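Local coordinates for protein exocyst complex component EXO70 (PDB 2B1E) that serves as a subunit of the exocyst, the complex that tethers secretory vesicles to sites of exocytosis, and takes part in assembling that complex, at residues D288-I293 and S369-D374; W125-F130 and D199-Q204; S182-L187 and N254-S259. All coordinates share one frame; numbering follows the deposited sequence.

Contact 1 (D288-I293 and S369-D374)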
loop_
_atom_site.group_PDB
_atom_site.type_symbol
_atom_site.label_atom_id
_atom_site.label_comp_id
_atom_site.label_asym_id
_atom_site.label_seq_id
_atom_site.Cartn_x
_atom_site.Cartn_y
_atom_site.Cartn_z
ATOM N N ASP A 288 4.494 -11.435 -4.492
ATOM C CA ASP A 288 5.836 -11.793 -4.054
ATOM C C ASP A 288 5.866 -12.465 -2.689
ATOM O O ASP A 288 6.641 -13.396 -2.472
ATOM C CB ASP A 288 6.732 -10.552 -4.021
ATOM C CG ASP A 288 8.138 -10.867 -3.556
ATOM O OD1 ASP A 288 8.807 -11.704 -4.200
ATOM O OD2 ASP A 288 8.576 -10.280 -2.543
ATOM N N ALA A 289 5.034 -11.984 -1.769
ATOM C CA ALA A 289 4.970 -12.553 -0.426
ATOM C C ALA A 289 4.602 -14.030 -0.500
ATOM O O ALA A 289 5.168 -14.857 0.215
ATOM C CB ALA A 289 3.944 -11.806 0.416
ATOM N N ILE A 290 3.652 -14.355 -1.370
ATOM C CA ILE A 290 3.214 -15.737 -1.531
ATOM C C ILE A 290 4.343 -16.600 -2.092
ATOM O O ILE A 290 4.633 -17.671 -1.562
ATOM C CB ILE A 290 1.975 -15.832 -2.461
ATOM C CG1 ILE A 290 0.742 -15.251 -1.756
ATOM C CG2 ILE A 290 1.717 -17.283 -2.849
ATOM C CD1 ILE A 290 0.318 -16.013 -0.496
ATOM N N ASP A 291 4.973 -16.121 -3.161
ATOM C CA ASP A 291 6.073 -16.833 -3.808
ATOM C C ASP A 291 7.255 -16.973 -2.857
ATOM O O ASP A 291 7.971 -17.975 -2.870
ATOM C CB ASP A 291 6.501 -16.083 -5.073
ATOM C CG ASP A 291 5.473 -16.186 -6.183
ATOM O OD1 ASP A 291 4.297 -16.476 -5.873
ATOM O OD2 ASP A 291 5.830 -15.971 -7.362
ATOM N N ARG A 292 7.446 -15.959 -2.025
ATOM C CA ARG A 292 8.523 -15.962 -1.053
ATOM C C ARG A 292 8.306 -17.106 -0.053
ATOM O O ARG A 292 9.246 -17.805 0.314
ATOM C CB ARG A 292 8.542 -14.625 -0.318
ATOM C CG ARG A 292 9.678 -14.467 0.652
ATOM C CD ARG A 292 9.246 -13.605 1.814
ATOM N NE ARG A 292 10.382 -13.184 2.616
ATOM C CZ ARG A 292 11.305 -12.331 2.192
ATOM N NH1 ARG A 292 11.214 -11.810 0.971
ATOM N NH2 ARG A 292 12.317 -12.002 2.982
ATOM N N ILE A 293 7.063 -17.289 0.384
ATOM C CA ILE A 293 6.734 -18.351 1.334
ATOM C C ILE A 293 6.964 -19.732 0.718
ATOM O O ILE A 293 7.552 -20.614 1.350
ATOM C CB ILE A 293 5.265 -18.246 1.805
ATOM C CG1 ILE A 293 5.041 -16.899 2.498
ATOM C CG2 ILE A 293 4.948 -19.371 2.784
ATOM C CD1 ILE A 293 3.584 -16.602 2.805
ATOM N N SER A 369 -8.022 -9.691 4.264
ATOM C CA SER A 369 -8.066 -10.790 5.225
ATOM C C SER A 369 -7.775 -12.085 4.487
ATOM O O SER A 369 -7.038 -12.935 4.982
ATOM C CB SER A 369 -9.442 -10.899 5.892
ATOM O OG SER A 369 -9.495 -12.045 6.734
ATOM N N CYS A 370 -8.358 -12.220 3.299
ATOM C CA CYS A 370 -8.166 -13.413 2.490
ATOM C C CYS A 370 -6.680 -13.586 2.194
ATOM O O CYS A 370 -6.140 -14.689 2.299
ATOM C CB CYS A 370 -8.956 -13.308 1.181
ATOM S SG CYS A 370 -9.059 -14.864 0.250
ATOM N N PHE A 371 -6.019 -12.491 1.828
ATOM C CA PHE A 371 -4.591 -12.521 1.527
ATOM C C PHE A 371 -3.775 -13.066 2.695
ATOM O O PHE A 371 -2.900 -13.906 2.511
ATOM C CB PHE A 371 -4.077 -11.117 1.190
ATOM C CG PHE A 371 -2.580 -11.034 1.099
ATOM C CD1 PHE A 371 -1.898 -11.654 0.058
ATOM C CD2 PHE A 371 -1.849 -10.382 2.086
ATOM C CE1 PHE A 371 -0.508 -11.629 0.001
ATOM C CE2 PHE A 371 -0.453 -10.352 2.039
ATOM C CZ PHE A 371 0.218 -10.980 0.993
ATOM N N ILE A 372 -4.048 -12.569 3.897
ATOM C CA ILE A 372 -3.309 -13.024 5.064
ATOM C C ILE A 372 -3.580 -14.507 5.292
ATOM O O ILE A 372 -2.656 -15.280 5.536
ATOM C CB ILE A 372 -3.711 -12.237 6.327
ATOM C CG1 ILE A 372 -3.635 -10.731 6.045
ATOM C CG2 ILE A 372 -2.804 -12.612 7.488
ATOM C CD1 ILE A 372 -2.331 -10.276 5.423
ATOM N N SER A 373 -4.852 -14.888 5.203
ATOM C CA SER A 373 -5.260 -16.275 5.391
ATOM C C SER A 373 -4.637 -17.151 4.307
ATOM O O SER A 373 -4.225 -18.279 4.574
ATOM C CB SER A 373 -6.791 -16.392 5.353
ATOM O OG SER A 373 -7.387 -15.846 6.525
ATOM N N ASP A 374 -4.563 -16.630 3.086
ATOM C CA ASP A 374 -3.969 -17.381 1.984
ATOM C C ASP A 374 -2.482 -17.605 2.253
ATOM O O ASP A 374 -1.945 -18.672 1.952
ATOM C CB ASP A 374 -4.149 -16.636 0.659
ATOM C CG ASP A 374 -5.533 -16.825 0.068
ATOM O OD1 ASP A 374 -6.331 -17.592 0.644
ATOM O OD2 ASP A 374 -5.819 -16.208 -0.981
#
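Phe-371 reaches across from helix 364-391 and presents the far edge of its ring to the methyl of Ala-289. CB of Ala-289 lies close to the ring plane, 3.9 Å from CZ of Phe-371, so the methyl meets the rim and not a face. The first torsion explains the reach: CG stands anti to the backbone N (chi1 170°), and the ring extends toward helix 268-299. A small residue suits the position it meets, because the aromatic tip can then come close to the opposing backbone. The next residue, Ile-290, adds a second touch: CG1 of Ile-290 stands oblique to the ring, 4.2 Å from CE1 of Phe-371. Beyond CG1 the same branch ends in CD1 of Ile-290, 4.2 Å from the carbonyl carbon of Asp-374. The two segments run almost parallel, at 11°, with their axes 11.0 Å apart, a fairly wide spacing that the long Phe and Ile side chains bridge.

Asp-374 is a buried acid, yet its carboxylate is well supplied: OD2 takes a salt bridge from Arg-339 and a hydrogen bond from Trp-342, and OD1 a salt bridge from Arg-444. Two arginines would be expected to keep it ionised. Trp-342 also meets the Phe-371 ring edge-to-face, as does Phe-286. In this all-helical protein the pair is enclosed by further helices: Phe-323 of helix 311-323 packs on Ala-289, while Arg-444 of helix 440-473 touches Cys-370 and Ser-373.

Contact 2 (W125-F130 and D199-Q204)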
loop_
_atom_site.group_PDB
_atom_site.type_symbol
_atom_site.label_atom_id
_atom_site.label_comp_id
_atom_site.label_asym_id
_atom_site.label_seq_id
_atom_site.Cartn_x
_atom_site.Cartn_y
_atom_site.Cartn_z
ATOM N N TRP A 125 -3.330 45.259 -12.550
ATOM C CA TRP A 125 -3.416 46.458 -13.365
ATOM C C TRP A 125 -2.439 46.396 -14.532
ATOM O O TRP A 125 -2.756 46.838 -15.628
ATOM C CB TRP A 125 -3.129 47.708 -12.523
ATOM C CG TRP A 125 -3.394 49.005 -13.249
ATOM C CD1 TRP A 125 -2.494 49.760 -13.949
ATOM C CD2 TRP A 125 -4.650 49.684 -13.355
ATOM N NE1 TRP A 125 -3.113 50.864 -14.485
ATOM C CE2 TRP A 125 -4.437 50.843 -14.137
ATOM C CE3 TRP A 125 -5.938 49.422 -12.870
ATOM C CZ2 TRP A 125 -5.466 51.744 -14.445
ATOM C CZ3 TRP A 125 -6.968 50.321 -13.179
ATOM C CH2 TRP A 125 -6.720 51.466 -13.960
ATOM N N ILE A 126 -1.250 45.853 -14.287
ATOM C CA ILE A 126 -0.237 45.768 -15.323
ATOM C C ILE A 126 -0.586 44.681 -16.336
ATOM O O ILE A 126 -0.385 44.862 -17.540
ATOM C CB ILE A 126 1.170 45.563 -14.693
ATOM C CG1 ILE A 126 1.567 46.834 -13.930
ATOM C CG2 ILE A 126 2.222 45.281 -15.789
ATOM C CD1 ILE A 126 2.843 46.694 -13.104
ATOM N N LEU A 127 -1.127 43.564 -15.859
ATOM C CA LEU A 127 -1.549 42.494 -16.761
ATOM C C LEU A 127 -2.618 43.033 -17.694
ATOM O O LEU A 127 -2.581 42.797 -18.902
ATOM C CB LEU A 127 -2.126 41.317 -15.978
ATOM C CG LEU A 127 -1.067 40.417 -15.353
ATOM C CD1 LEU A 127 -1.708 39.571 -14.278
ATOM C CD2 LEU A 127 -0.406 39.559 -16.440
ATOM N N ASP A 128 -3.584 43.749 -17.121
ATOM C CA ASP A 128 -4.658 44.333 -17.913
ATOM C C ASP A 128 -4.111 45.358 -18.893
ATOM O O ASP A 128 -4.551 45.436 -20.041
ATOM C CB ASP A 128 -5.707 44.989 -17.015
ATOM C CG ASP A 128 -6.659 43.974 -16.393
ATOM O OD1 ASP A 128 -7.113 43.054 -17.111
ATOM O OD2 ASP A 128 -6.966 44.105 -15.194
ATOM N N TYR A 129 -3.151 46.154 -18.445
ATOM C CA TYR A 129 -2.556 47.136 -19.342
ATOM C C TYR A 129 -1.981 46.429 -20.582
ATOM O O TYR A 129 -2.274 46.797 -21.724
ATOM C CB TYR A 129 -1.415 47.888 -18.644
ATOM C CG TYR A 129 -0.699 48.841 -19.587
ATOM C CD1 TYR A 129 -1.168 50.143 -19.793
ATOM C CD2 TYR A 129 0.406 48.412 -20.334
ATOM C CE1 TYR A 129 -0.554 50.992 -20.723
ATOM C CE2 TYR A 129 1.015 49.243 -21.253
ATOM C CZ TYR A 129 0.534 50.527 -21.445
ATOM O OH TYR A 129 1.150 51.326 -22.372
ATOM N N PHE A 130 -1.153 45.415 -20.366
ATOM C CA PHE A 130 -0.541 44.737 -21.503
ATOM C C PHE A 130 -1.485 43.859 -22.315
ATOM O O PHE A 130 -1.278 43.672 -23.521
ATOM C CB PHE A 130 0.696 43.966 -21.054
ATOM C CG PHE A 130 1.888 44.853 -20.807
ATOM C CD1 PHE A 130 2.473 45.560 -21.863
ATOM C CD2 PHE A 130 2.404 45.011 -19.526
ATOM C CE1 PHE A 130 3.556 46.415 -21.642
ATOM C CE2 PHE A 130 3.481 45.858 -19.296
ATOM C CZ PHE A 130 4.059 46.563 -20.356
ATOM N N ASP A 199 -6.420 33.027 -9.570
ATOM C CA ASP A 199 -7.794 33.446 -9.320
ATOM C C ASP A 199 -7.810 34.893 -8.832
ATOM O O ASP A 199 -8.726 35.649 -9.152
ATOM C CB ASP A 199 -8.461 32.552 -8.271
ATOM C CG ASP A 199 -8.886 31.209 -8.835
ATOM O OD1 ASP A 199 -8.802 31.030 -10.071
ATOM O OD2 ASP A 199 -9.308 30.340 -8.044
ATOM N N ASP A 200 -6.797 35.276 -8.055
ATOM C CA ASP A 200 -6.732 36.642 -7.540
ATOM C C ASP A 200 -6.334 37.651 -8.617
ATOM O O ASP A 200 -6.811 38.784 -8.626
ATOM C CB ASP A 200 -5.714 36.759 -6.386
ATOM C CG ASP A 200 -6.290 36.352 -5.031
ATOM O OD1 ASP A 200 -7.526 36.208 -4.897
ATOM O OD2 ASP A 200 -5.489 36.195 -4.083
ATOM N N LEU A 201 -5.470 37.231 -9.527
ATOM C CA LEU A 201 -4.953 38.123 -10.562
ATOM C C LEU A 201 -5.835 38.438 -11.764
ATOM O O LEU A 201 -5.707 39.509 -12.353
ATOM C CB LEU A 201 -3.611 37.587 -11.064
ATOM C CG LEU A 201 -2.437 37.611 -10.073
ATOM C CD1 LEU A 201 -1.199 37.030 -10.731
ATOM C CD2 LEU A 201 -2.166 39.055 -9.627
ATOM N N TYR A 202 -6.723 37.522 -12.129
ATOM C CA TYR A 202 -7.578 37.734 -13.301
ATOM C C TYR A 202 -9.044 37.827 -12.940
ATOM O O TYR A 202 -9.421 37.620 -11.788
ATOM C CB TYR A 202 -7.398 36.576 -14.285
ATOM C CG TYR A 202 -6.032 36.515 -14.914
ATOM C CD1 TYR A 202 -5.736 37.264 -16.043
ATOM C CD2 TYR A 202 -5.036 35.706 -14.378
ATOM C CE1 TYR A 202 -4.480 37.207 -16.628
ATOM C CE2 TYR A 202 -3.777 35.644 -14.956
ATOM C CZ TYR A 202 -3.507 36.398 -16.079
ATOM O OH TYR A 202 -2.262 36.346 -16.656
ATOM N N SER A 203 -9.865 38.140 -13.938
ATOM C CA SER A 203 -11.302 38.211 -13.737
ATOM C C SER A 203 -11.741 36.765 -13.547
ATOM O O SER A 203 -11.036 35.839 -13.947
ATOM C CB SER A 203 -11.992 38.843 -14.953
ATOM O OG SER A 203 -11.628 40.210 -15.072
ATOM N N GLN A 204 -12.902 36.575 -12.934
ATOM C CA GLN A 204 -13.423 35.240 -12.638
ATOM C C GLN A 204 -13.475 34.217 -13.778
ATOM O O GLN A 204 -13.157 33.043 -13.575
ATOM C CB GLN A 204 -14.813 35.380 -12.000
ATOM C CG GLN A 204 -15.497 34.065 -11.638
ATOM C CD GLN A 204 -16.697 34.267 -10.718
ATOM O OE1 GLN A 204 -17.433 33.323 -10.419
ATOM N NE2 GLN A 204 -16.894 35.501 -10.260
HETATM O O HOH W 1 -6.410 41.088 -14.568
#
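Leu-127, on helix 117-132, packs its forked end against Leu-201 and Tyr-202, where helix 180-201 gives way to a loop in this rod-like, all-helical fold. The tight part is mostly apolar, though its closest approach sets a methyl against a hydroxyl oxygen. CD2 of Leu-127 lies 3.7 Å from OH of Tyr-202, and CD1 sits 4.1 Å from CZ of Tyr-202. Leucine and tyrosine cross at about a right angle, the ring being met obliquely. The same CD1 of Leu-127 also rests 4.2 Å from CB of Leu-201. A branched leucine suits this place because its fork sets both methyls against the phenol end; Phe-90 of helix 66-94 and Ile-139 of helix 136-155 also touch it, and Leu-143 packs on both Leu-201 and Tyr-202.

The other side is polar and looser. Asp-128 is exposed, as its charge would favour, and a water links it to the opposite segment. Tyr-202 is the first residue to leave helical geometry, and the carbonyl just before it accepts from Ser-124 OG as well as from this water. The water donates to O of Leu-201 at 2.8 Å and, weakly, to OD2 of Asp-128 at 3.1 Å.

Contact 3 (S182-L187 and N254-S259)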
loop_
_atom_site.group_PDB
_atom_site.type_symbol
_atom_site.label_atom_id
_atom_site.label_comp_id
_atom_site.label_asym_id
_atom_site.label_seq_id
_atom_site.Cartn_x
_atom_site.Cartn_y
_atom_site.Cartn_z
ATOM N N SER A 182 7.544 15.319 2.792
ATOM C CA SER A 182 7.600 16.775 2.888
ATOM C C SER A 182 7.540 17.386 1.494
ATOM O O SER A 182 6.754 18.299 1.242
ATOM C CB SER A 182 8.886 17.223 3.582
ATOM O OG SER A 182 8.904 16.799 4.931
ATOM N N TYR A 183 8.376 16.874 0.596
ATOM C CA TYR A 183 8.423 17.357 -0.778
ATOM C C TYR A 183 7.008 17.413 -1.333
ATOM O O TYR A 183 6.634 18.375 -2.014
ATOM C CB TYR A 183 9.269 16.424 -1.644
ATOM C CG TYR A 183 9.513 16.944 -3.047
ATOM C CD1 TYR A 183 10.650 17.693 -3.348
ATOM C CD2 TYR A 183 8.594 16.701 -4.071
ATOM C CE1 TYR A 183 10.867 18.186 -4.637
ATOM C CE2 TYR A 183 8.800 17.189 -5.360
ATOM C CZ TYR A 183 9.937 17.928 -5.636
ATOM O OH TYR A 183 10.147 18.396 -6.917
ATOM N N THR A 184 6.227 16.375 -1.039
ATOM C CA THR A 184 4.846 16.295 -1.498
ATOM C C THR A 184 3.981 17.357 -0.834
ATOM O O THR A 184 3.221 18.059 -1.507
ATOM C CB THR A 184 4.228 14.915 -1.198
ATOM O OG1 THR A 184 4.853 13.919 -2.018
ATOM C CG2 THR A 184 2.735 14.929 -1.486
ATOM N N GLU A 185 4.098 17.474 0.485
ATOM C CA GLU A 185 3.312 18.449 1.226
ATOM C C GLU A 185 3.618 19.859 0.735
ATOM O O GLU A 185 2.714 20.688 0.597
ATOM C CB GLU A 185 3.604 18.348 2.724
ATOM C CG GLU A 185 2.600 19.084 3.590
ATOM C CD GLU A 185 3.015 19.154 5.050
ATOM O OE1 GLU A 185 3.483 18.129 5.591
ATOM O OE2 GLU A 185 2.865 20.234 5.658
ATOM N N ALA A 186 4.894 20.129 0.467
ATOM C CA ALA A 186 5.303 21.444 -0.013
ATOM C C ALA A 186 4.654 21.708 -1.368
ATOM O O ALA A 186 4.065 22.766 -1.595
ATOM C CB ALA A 186 6.822 21.506 -0.140
ATOM N N LEU A 187 4.767 20.733 -2.258
ATOM C CA LEU A 187 4.193 20.823 -3.594
ATOM C C LEU A 187 2.682 21.072 -3.565
ATOM O O LEU A 187 2.145 21.803 -4.399
ATOM C CB LEU A 187 4.487 19.538 -4.368
ATOM C CG LEU A 187 3.876 19.471 -5.768
ATOM C CD1 LEU A 187 4.298 20.702 -6.576
ATOM C CD2 LEU A 187 4.316 18.186 -6.454
ATOM N N ASN A 254 -1.305 10.092 -5.244
ATOM C CA ASN A 254 -2.746 10.266 -5.096
ATOM C C ASN A 254 -3.048 11.696 -4.653
ATOM O O ASN A 254 -3.922 12.355 -5.215
ATOM C CB ASN A 254 -3.321 9.284 -4.069
ATOM C CG ASN A 254 -3.437 7.871 -4.610
ATOM O OD1 ASN A 254 -3.071 7.597 -5.755
ATOM N ND2 ASN A 254 -3.952 6.967 -3.787
ATOM N N ASP A 255 -2.329 12.171 -3.641
ATOM C CA ASP A 255 -2.535 13.530 -3.145
ATOM C C ASP A 255 -2.278 14.580 -4.231
ATOM O O ASP A 255 -3.004 15.569 -4.333
ATOM C CB ASP A 255 -1.631 13.810 -1.939
ATOM C CG ASP A 255 -2.093 13.087 -0.681
ATOM O OD1 ASP A 255 -3.248 12.605 -0.661
ATOM O OD2 ASP A 255 -1.306 13.011 0.293
ATOM N N VAL A 256 -1.246 14.365 -5.039
ATOM C CA VAL A 256 -0.927 15.311 -6.098
ATOM C C VAL A 256 -2.014 15.290 -7.164
ATOM O O VAL A 256 -2.478 16.339 -7.600
ATOM C CB VAL A 256 0.446 14.999 -6.749
ATOM C CG1 VAL A 256 0.661 15.878 -7.974
ATOM C CG2 VAL A 256 1.560 15.244 -5.746
ATOM N N LYS A 257 -2.434 14.095 -7.570
ATOM C CA LYS A 257 -3.473 13.987 -8.585
ATOM C C LYS A 257 -4.802 14.616 -8.169
ATOM O O LYS A 257 -5.460 15.269 -8.981
ATOM C CB LYS A 257 -3.701 12.523 -8.980
ATOM C CG LYS A 257 -2.560 11.928 -9.777
ATOM C CD LYS A 257 -2.988 10.688 -10.560
ATOM C CE LYS A 257 -3.480 9.581 -9.650
ATOM N NZ LYS A 257 -3.767 8.341 -10.426
ATOM N N LYS A 258 -5.199 14.434 -6.914
ATOM C CA LYS A 258 -6.461 15.002 -6.466
ATOM C C LYS A 258 -6.390 16.527 -6.366
ATOM O O LYS A 258 -7.401 17.213 -6.523
ATOM C CB LYS A 258 -6.884 14.401 -5.122
ATOM C CG LYS A 258 -6.092 14.884 -3.925
ATOM C CD LYS A 258 -7.018 15.390 -2.821
ATOM C CE LYS A 258 -7.949 14.298 -2.318
ATOM N NZ LYS A 258 -8.818 14.787 -1.204
ATOM N N SER A 259 -5.195 17.060 -6.116
ATOM C CA SER A 259 -5.027 18.508 -6.007
ATOM C C SER A 259 -5.067 19.122 -7.396
ATOM O O SER A 259 -5.341 20.314 -7.558
ATOM C CB SER A 259 -3.689 18.843 -5.351
ATOM O OG SER A 259 -2.623 18.644 -6.261
#
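Leu-187 and Val-256 meet through aliphatic methyls, and the flat groups nearby, the Tyr-183 ring and the Asp-255 carboxylate, stand to the side. The ring of Tyr-183 is directed at helix 209-233 and packs on Ala-223, Tyr-224 and Leu-227; Leu-187 touches Tyr-224 there too. Asp-255 borders the contact, its CB rather than its carboxylate being nearer the methyl of Thr-184, and its side chain also touches Leu-188. CD2 of Leu-187 comes to 4.1 Å from CG2 of Val-256, the two side chains crossing at about a right angle. Valine brings CG2 to this spot because that branch lies anti to the carbonyl carbon, while CG1 is anti to the backbone N (chi1 172°).

This is helix-to-helix packing within an elongated array of helices, joining helix 180-201 to helix 245-259. The closest backbones are those of Thr-184 and Val-256, whose CA atoms are 7.4 Å apart, a spacing that short beta-branched residues allow. Thr-184 serves two purposes: CG2 stands 4.4 Å from CG2 of Val-256, while OG1 is hydrogen-bonded to Met-180 O and to Ser-252 OG on the partner helix. Serine suits the last turn of helix 245-259, being small enough to fold back on the backbone: OG of Ser-259 donates a 2.7 Å bond to O of Val-256, arriving 23° out of the carbonyl plane.

Contacts 1 and 3 are made wholly by buried residues; contact 2 is largely buried but has a partly exposed tyrosine and a watered polar margin. Contact 1 lies about 15 Å from the centre of the chain and contact 3 about 17 Å, whereas the centre of contact 2 is about 44 Å out. Contacts 2 and 3 share helix 180-201, the first using its C-terminal end and the loop after it, the second its beginning. Contact 3 leads on to contact 1, since helices 245-259 and 268-299 follow each other in the chain. Contact 1 combines an aromatic edge with a buried carboxylate held by arginines; contact 3 is aliphatic, with a hydroxyl link beside it; contact 2 alone has a bridging water.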